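Local coordinates for hypothetical protein TT1561 (Thermus thermophilus, PDB 1UF3) that is of unknown function but binds calcium ions and, as a member of the calcineurin-like metallophosphoesterase superfamily, is predicted to be a phosphoesterase, at residues V172-L175 against I176-N180; Y80-E83 against A84-E88. One frame throughout, in Å; residues are numbered along the deposited sequence.

Contacts 1 and 2 each lie within one continuous run of helix, in two different beta-alpha-beta units of the same metallophosphoesterase-family chain, on opposite sides of its centre. Their own centres are 29 Å apart and their nearest atoms about 16 Å apart, without touching. Residues 80-88 come first, on the helix between strands 66-69 and 94-96; residues 172-180, between strands 151-155 and 183-186 of the other sheet, take in most of helix 170-179 and the residue after it. Contact 2 is the nearer to metal: the Leu81 side chain is about 7 Å from a bound calcium ion. In contact 1, Leu175 is about 11 Å, side chain to side chain, from Glu99, which binds calcium in a structure of this protein though not in this chain.

Contact 1: residues V172-L175 against I176-N180; sequences VAHL and IKTHN
Thr178 grips the carbonyl of His174 twice, through OG1 at 2.7 Å from His174 O and through its own backbone N at 2.9 Å from the same oxygen. The two donors reach that oxygen from opposite faces of the carbonyl plane, with the hydroxyl tilted 31° out of it. A Thr178 chi1 of -54° sets OG1 beside the backbone N and turns it back along the helix. The hydroxyl oxygen also lies 3.8 Å above the plane of the His174 ring, toward the rim of one face. On the buried side, Val172 CG1 and Ile176 CD1 meet loosely at 4.3 Å, while Ile176 CG1 rests 3.2 Å from Val172 O. The backbone N-H of His179 donates to Leu175 O, with N 3.0 Å from that oxygen, which lies in plane at the edge of the imidazole. Farther out, Lys151 hydrogen-bonds His179 ND1, Trp144 stacks on the ring and Leu140 packs against it; Phe155 receives Val172, Leu175 and Ile176. Asn180 then leaves helical geometry with positive phi (47°), though its N still bonds Ile176 O. These are the last turns and the C-terminal end of an alpha-helix, the crossover helix of the beta-alpha-beta unit between strands 151-155 and 183-186.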
ATOM      1  N   VAL A 172      40.169   4.493 -14.032  1.00 26.42           N
ATOM      2  CA  VAL A 172      38.815   4.404 -13.516  1.00 25.70           C
ATOM      3  C   VAL A 172      38.440   5.743 -12.879  1.00 26.15           C
ATOM      4  O   VAL A 172      37.319   6.228 -13.042  1.00 24.14           O
ATOM      5  CB  VAL A 172      38.690   3.265 -12.503  1.00 24.69           C
ATOM      6  CG1 VAL A 172      37.359   3.342 -11.794  1.00 24.82           C
ATOM      7  CG2 VAL A 172      38.822   1.924 -13.233  1.00 25.15           C
ATOM      8  N   ALA A 173      39.386   6.341 -12.162  1.00 24.44           N
ATOM      9  CA  ALA A 173      39.155   7.630 -11.535  1.00 25.41           C
ATOM     10  C   ALA A 173      38.805   8.617 -12.642  1.00 26.11           C
ATOM     11  O   ALA A 173      37.902   9.448 -12.486  1.00 24.06           O
ATOM     12  CB  ALA A 173      40.410   8.090 -10.800  1.00 24.72           C
ATOM     13  N   HIS A 174      39.524   8.494 -13.759  1.00 27.21           N
ATOM     14  CA  HIS A 174      39.342   9.356 -14.919  1.00 31.31           C
ATOM     15  C   HIS A 174      37.946   9.204 -15.555  1.00 30.84           C
ATOM     16  O   HIS A 174      37.353  10.194 -15.995  1.00 30.93           O
ATOM     17  CB  HIS A 174      40.453   9.073 -15.939  1.00 34.77           C
ATOM     18  CG  HIS A 174      40.436   9.987 -17.126  1.00 39.40           C
ATOM     19  ND1 HIS A 174      40.034   9.573 -18.380  1.00 42.42           N
ATOM     20  CD2 HIS A 174      40.751  11.300 -17.245  1.00 42.05           C
ATOM     21  CE1 HIS A 174      40.100  10.594 -19.219  1.00 43.20           C
ATOM     22  NE2 HIS A 174      40.532  11.655 -18.556  1.00 43.40           N
ATOM     23  N   LEU A 175      37.421   7.980 -15.577  1.00 29.82           N
ATOM     24  CA  LEU A 175      36.087   7.711 -16.137  1.00 28.76           C
ATOM     25  C   LEU A 175      35.064   8.342 -15.202  1.00 26.25           C
ATOM     26  O   LEU A 175      34.060   8.897 -15.626  1.00 26.33           O
ATOM     27  CB  LEU A 175      35.812   6.203 -16.207  1.00 28.58           C
ATOM     28  CG  LEU A 175      36.700   5.261 -17.026  1.00 31.14           C
ATOM     29  CD1 LEU A 175      36.355   3.804 -16.662  1.00 30.56           C
ATOM     30  CD2 LEU A 175      36.510   5.510 -18.520  1.00 32.23           C
ATOM     31  N   ILE A 176      35.310   8.231 -13.908  1.00 25.37           N
ATOM     32  CA  ILE A 176      34.393   8.820 -12.955  1.00 24.54           C
ATOM     33  C   ILE A 176      34.414  10.341 -13.114  1.00 26.42           C
ATOM     34  O   ILE A 176      33.360  10.983 -13.106  1.00 26.20           O
ATOM     35  CB  ILE A 176      34.762   8.409 -11.533  1.00 22.82           C
ATOM     36  CG1 ILE A 176      34.608   6.888 -11.404  1.00 18.63           C
ATOM     37  CG2 ILE A 176      33.893   9.150 -10.534  1.00 22.24           C
ATOM     38  CD1 ILE A 176      34.873   6.348 -10.039  1.00 19.22           C
ATOM     39  N   LYS A 177      35.600  10.919 -13.305  1.00 25.75           N
ATOM     40  CA  LYS A 177      35.697  12.367 -13.460  1.00 29.10           C
ATOM     41  C   LYS A 177      35.044  12.838 -14.760  1.00 29.54           C
ATOM     42  O   LYS A 177      34.480  13.927 -14.821  1.00 29.59           O
ATOM     43  CB  LYS A 177      37.164  12.818 -13.427  1.00 30.66           C
ATOM     44  CG  LYS A 177      37.808  12.757 -12.044  1.00 35.17           C
ATOM     45  CD  LYS A 177      39.266  13.222 -12.090  1.00 38.28           C
ATOM     46  CE  LYS A 177      39.921  13.108 -10.722  1.00 41.06           C
ATOM     47  NZ  LYS A 177      41.171  13.925 -10.634  1.00 42.59           N
ATOM     48  N   THR A 178      35.117  12.014 -15.799  1.00 29.75           N
ATOM     49  CA  THR A 178      34.517  12.378 -17.086  1.00 31.66           C
ATOM     50  C   THR A 178      32.978  12.286 -17.087  1.00 30.85           C
ATOM     51  O   THR A 178      32.287  13.192 -17.554  1.00 31.02           O
ATOM     52  CB  THR A 178      35.077  11.480 -18.208  1.00 31.71           C
ATOM     53  OG1 THR A 178      36.510  11.550 -18.201  1.00 32.40           O
ATOM     54  CG2 THR A 178      34.570  11.930 -19.568  1.00 33.96           C
ATOM     55  N   HIS A 179      32.444  11.193 -16.557  1.00 29.70           N
ATOM     56  CA  HIS A 179      30.994  10.984 -16.529  1.00 28.34           C
ATOM     57  C   HIS A 179      30.258  11.624 -15.359  1.00 27.05           C
ATOM     58  O   HIS A 179      29.029  11.746 -15.380  1.00 24.46           O
ATOM     59  CB  HIS A 179      30.702   9.485 -16.564  1.00 28.84           C
ATOM     60  CG  HIS A 179      30.726   8.907 -17.944  1.00 30.31           C
ATOM     61  ND1 HIS A 179      29.649   9.002 -18.807  1.00 29.87           N
ATOM     62  CD2 HIS A 179      31.731   8.341 -18.653  1.00 29.83           C
ATOM     63  CE1 HIS A 179      29.999   8.530 -19.990  1.00 30.40           C
ATOM     64  NE2 HIS A 179      31.256   8.124 -19.924  1.00 29.60           N
ATOM     65  N   ASN A 180      31.006  12.015 -14.335  1.00 23.75           N
ATOM     66  CA  ASN A 180      30.421  12.633 -13.167  1.00 24.86           C
ATOM     67  C   ASN A 180      29.201  11.903 -12.624  1.00 24.30           C
ATOM     68  O   ASN A 180      28.148  12.511 -12.377  1.00 23.99           O
ATOM     69  CB  ASN A 180      30.081  14.084 -13.488  1.00 28.60           C
ATOM     70  CG  ASN A 180      31.329  14.913 -13.739  1.00 33.16           C
ATOM     71  OD1 ASN A 180      32.152  15.101 -12.832  1.00 35.59           O
ATOM     72  ND2 ASN A 180      31.491  15.394 -14.966  1.00 32.51           N
TER

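Contact 2: residues Y80-E83 against A84-E88; sequences YLRE and AANVE
Ala84 N lies 3.0 Å from Tyr80 O, the first of four i to i+4 backbone bonds between 80-83 and 84-88 in helix 77-90. Ala85 N to Leu81 O and Asn86 N to Arg82 O follow, both at 2.9 Å, and Val87 N to Glu83 O is the longest, at 3.2 Å, its donor above the carbonyl plane although the N-H points almost straight at the oxygen (172°). Of the side chains, Glu83 and Asn86 carry the contact. Bent at chi2 (-58°), Glu83 curls back so that OE2 accepts a weak, long bond from Asn86 ND2 at 3.4 Å, with carboxylate and amide planes 79° apart. A water supports the pair, donating to Glu83 OE2 at 2.5 Å and accepting weakly from Asn86 ND2. The Asn86 amide also lies against the backbone, its CG 3.1 Å from Arg82 O. With an alanine here, Glu83 OE2 would probably lose its weak amide donor and the water one of these two partners, leaving the carboxylate freer to turn. Helix 49-59 packs against Glu83, while Tyr138 of the second subunit packs on Leu81 and Ala85 and Trp134 of that subunit makes a cation-pi contact with Arg82. On the inner side, Tyr80 OH bonds Asn96 OD1, and Ala84 also touches Asn96. These features are those of a crossover alpha-helix in a beta-alpha-beta unit, laid between its sheet and a subunit interface.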
ATOM      1  N   TYR A  80      28.449 -16.784 -17.099  1.00 23.43           N
ATOM      2  CA  TYR A  80      27.803 -15.761 -16.270  1.00 23.70           C
ATOM      3  C   TYR A  80      26.686 -15.144 -17.136  1.00 21.99           C
ATOM      4  O   TYR A  80      25.536 -15.074 -16.715  1.00 24.53           O
ATOM      5  CB  TYR A  80      28.822 -14.665 -15.884  1.00 23.88           C
ATOM      6  CG  TYR A  80      28.241 -13.270 -15.561  1.00 22.91           C
ATOM      7  CD1 TYR A  80      27.720 -12.982 -14.296  1.00 23.73           C
ATOM      8  CD2 TYR A  80      28.236 -12.252 -16.517  1.00 21.50           C
ATOM      9  CE1 TYR A  80      27.210 -11.711 -13.986  1.00 24.09           C
ATOM     10  CE2 TYR A  80      27.728 -10.966 -16.215  1.00 23.14           C
ATOM     11  CZ  TYR A  80      27.222 -10.704 -14.949  1.00 23.94           C
ATOM     12  OH  TYR A  80      26.759  -9.436 -14.613  1.00 26.34           O
ATOM     13  N   LEU A  81      27.035 -14.736 -18.354  1.00 22.28           N
ATOM     14  CA  LEU A  81      26.076 -14.092 -19.254  1.00 24.41           C
ATOM     15  C   LEU A  81      24.823 -14.923 -19.583  1.00 26.02           C
ATOM     16  O   LEU A  81      23.702 -14.391 -19.601  1.00 25.37           O
ATOM     17  CB  LEU A  81      26.760 -13.680 -20.561  1.00 22.81           C
ATOM     18  CG  LEU A  81      26.003 -12.596 -21.356  1.00 23.91           C
ATOM     19  CD1 LEU A  81      26.071 -11.271 -20.562  1.00 19.66           C
ATOM     20  CD2 LEU A  81      26.605 -12.390 -22.745  1.00 23.98           C
ATOM     21  N   ARG A  82      24.990 -16.217 -19.834  1.00 25.41           N
ATOM     22  CA  ARG A  82      23.833 -17.037 -20.167  1.00 24.84           C
ATOM     23  C   ARG A  82      22.860 -17.201 -19.035  1.00 24.84           C
ATOM     24  O   ARG A  82      21.634 -17.154 -19.240  1.00 22.35           O
ATOM     25  CB  ARG A  82      24.238 -18.428 -20.644  1.00 27.97           C
ATOM     26  CG  ARG A  82      23.029 -19.200 -21.211  1.00 30.25           C
ATOM     27  CD  ARG A  82      23.435 -20.150 -22.321  1.00 35.38           C
ATOM     28  NE  ARG A  82      22.267 -20.593 -23.082  1.00 37.58           N
ATOM     29  CZ  ARG A  82      22.285 -21.560 -23.993  1.00 37.24           C
ATOM     30  NH1 ARG A  82      23.412 -22.204 -24.273  1.00 38.22           N
ATOM     31  NH2 ARG A  82      21.172 -21.875 -24.637  1.00 37.40           N
ATOM     32  N   GLU A  83      23.401 -17.421 -17.840  1.00 23.50           N
ATOM     33  CA  GLU A  83      22.577 -17.610 -16.669  1.00 22.49           C
ATOM     34  C   GLU A  83      21.905 -16.303 -16.235  1.00 22.44           C
ATOM     35  O   GLU A  83      20.832 -16.330 -15.629  1.00 22.39           O
ATOM     36  CB  GLU A  83      23.411 -18.214 -15.528  1.00 22.89           C
ATOM     37  CG  GLU A  83      23.926 -19.625 -15.847  1.00 22.92           C
ATOM     38  CD  GLU A  83      22.791 -20.599 -16.151  1.00 26.16           C
ATOM     39  OE1 GLU A  83      23.005 -21.537 -16.949  1.00 29.87           O
ATOM     40  OE2 GLU A  83      21.687 -20.437 -15.585  1.00 26.11           O
ATOM     41  N   ALA A  84      22.552 -15.175 -16.509  1.00 20.70           N
ATOM     42  CA  ALA A  84      21.970 -13.869 -16.178  1.00 20.72           C
ATOM     43  C   ALA A  84      20.794 -13.698 -17.158  1.00 19.89           C
ATOM     44  O   ALA A  84      19.692 -13.324 -16.766  1.00 20.87           O
ATOM     45  CB  ALA A  84      22.994 -12.744 -16.408  1.00 18.42           C
ATOM     46  N   ALA A  85      21.056 -13.997 -18.424  1.00 18.96           N
ATOM     47  CA  ALA A  85      20.045 -13.894 -19.459  1.00 23.11           C
ATOM     48  C   ALA A  85      18.828 -14.761 -19.104  1.00 24.79           C
ATOM     49  O   ALA A  85      17.693 -14.297 -19.228  1.00 25.70           O
ATOM     50  CB  ALA A  85      20.636 -14.299 -20.808  1.00 20.57           C
ATOM     51  N   ASN A  86      19.064 -15.995 -18.640  1.00 24.84           N
ATOM     52  CA  ASN A  86      17.981 -16.916 -18.245  1.00 24.02           C
ATOM     53  C   ASN A  86      17.088 -16.375 -17.115  1.00 22.86           C
ATOM     54  O   ASN A  86      15.860 -16.356 -17.232  1.00 23.37           O
ATOM     55  CB  ASN A  86      18.540 -18.290 -17.780  1.00 27.54           C
ATOM     56  CG  ASN A  86      19.211 -19.077 -18.905  1.00 30.36           C
ATOM     57  OD1 ASN A  86      18.957 -18.839 -20.084  1.00 31.51           O
ATOM     58  ND2 ASN A  86      20.072 -20.028 -18.535  1.00 32.99           N
ATOM     59  N   VAL A  87      17.682 -15.960 -16.000  1.00 19.22           N
ATOM     60  CA  VAL A  87      16.851 -15.459 -14.904  1.00 18.28           C
ATOM     61  C   VAL A  87      16.170 -14.126 -15.265  1.00 16.62           C
ATOM     62  O   VAL A  87      15.070 -13.858 -14.823  1.00 18.16           O
ATOM     63  CB  VAL A  87      17.667 -15.231 -13.602  1.00 17.89           C
ATOM     64  CG1 VAL A  87      18.551 -14.023 -13.745  1.00 17.09           C
ATOM     65  CG2 VAL A  87      16.736 -15.055 -12.436  1.00 19.92           C
ATOM     66  N   GLU A  88      16.825 -13.321 -16.081  1.00 15.12           N
ATOM     67  CA  GLU A  88      16.280 -12.008 -16.443  1.00 18.95           C
ATOM     68  C   GLU A  88      15.106 -12.080 -17.411  1.00 18.53           C
ATOM     69  O   GLU A  88      14.393 -11.106 -17.602  1.00 18.19           O
ATOM     70  CB  GLU A  88      17.391 -11.141 -17.022  1.00 17.35           C
ATOM     71  CG  GLU A  88      18.417 -10.735 -15.956  1.00 20.23           C
ATOM     72  CD  GLU A  88      19.676 -10.117 -16.528  1.00 19.74           C
ATOM     73  OE1 GLU A  88      19.633  -9.571 -17.653  1.00 19.75           O
ATOM     74  OE2 GLU A  88      20.714 -10.159 -15.835  1.00 22.28           O
TER
HETATM   75  O   HOH W   1      19.786 -21.974 -16.250  1.00 41.32           O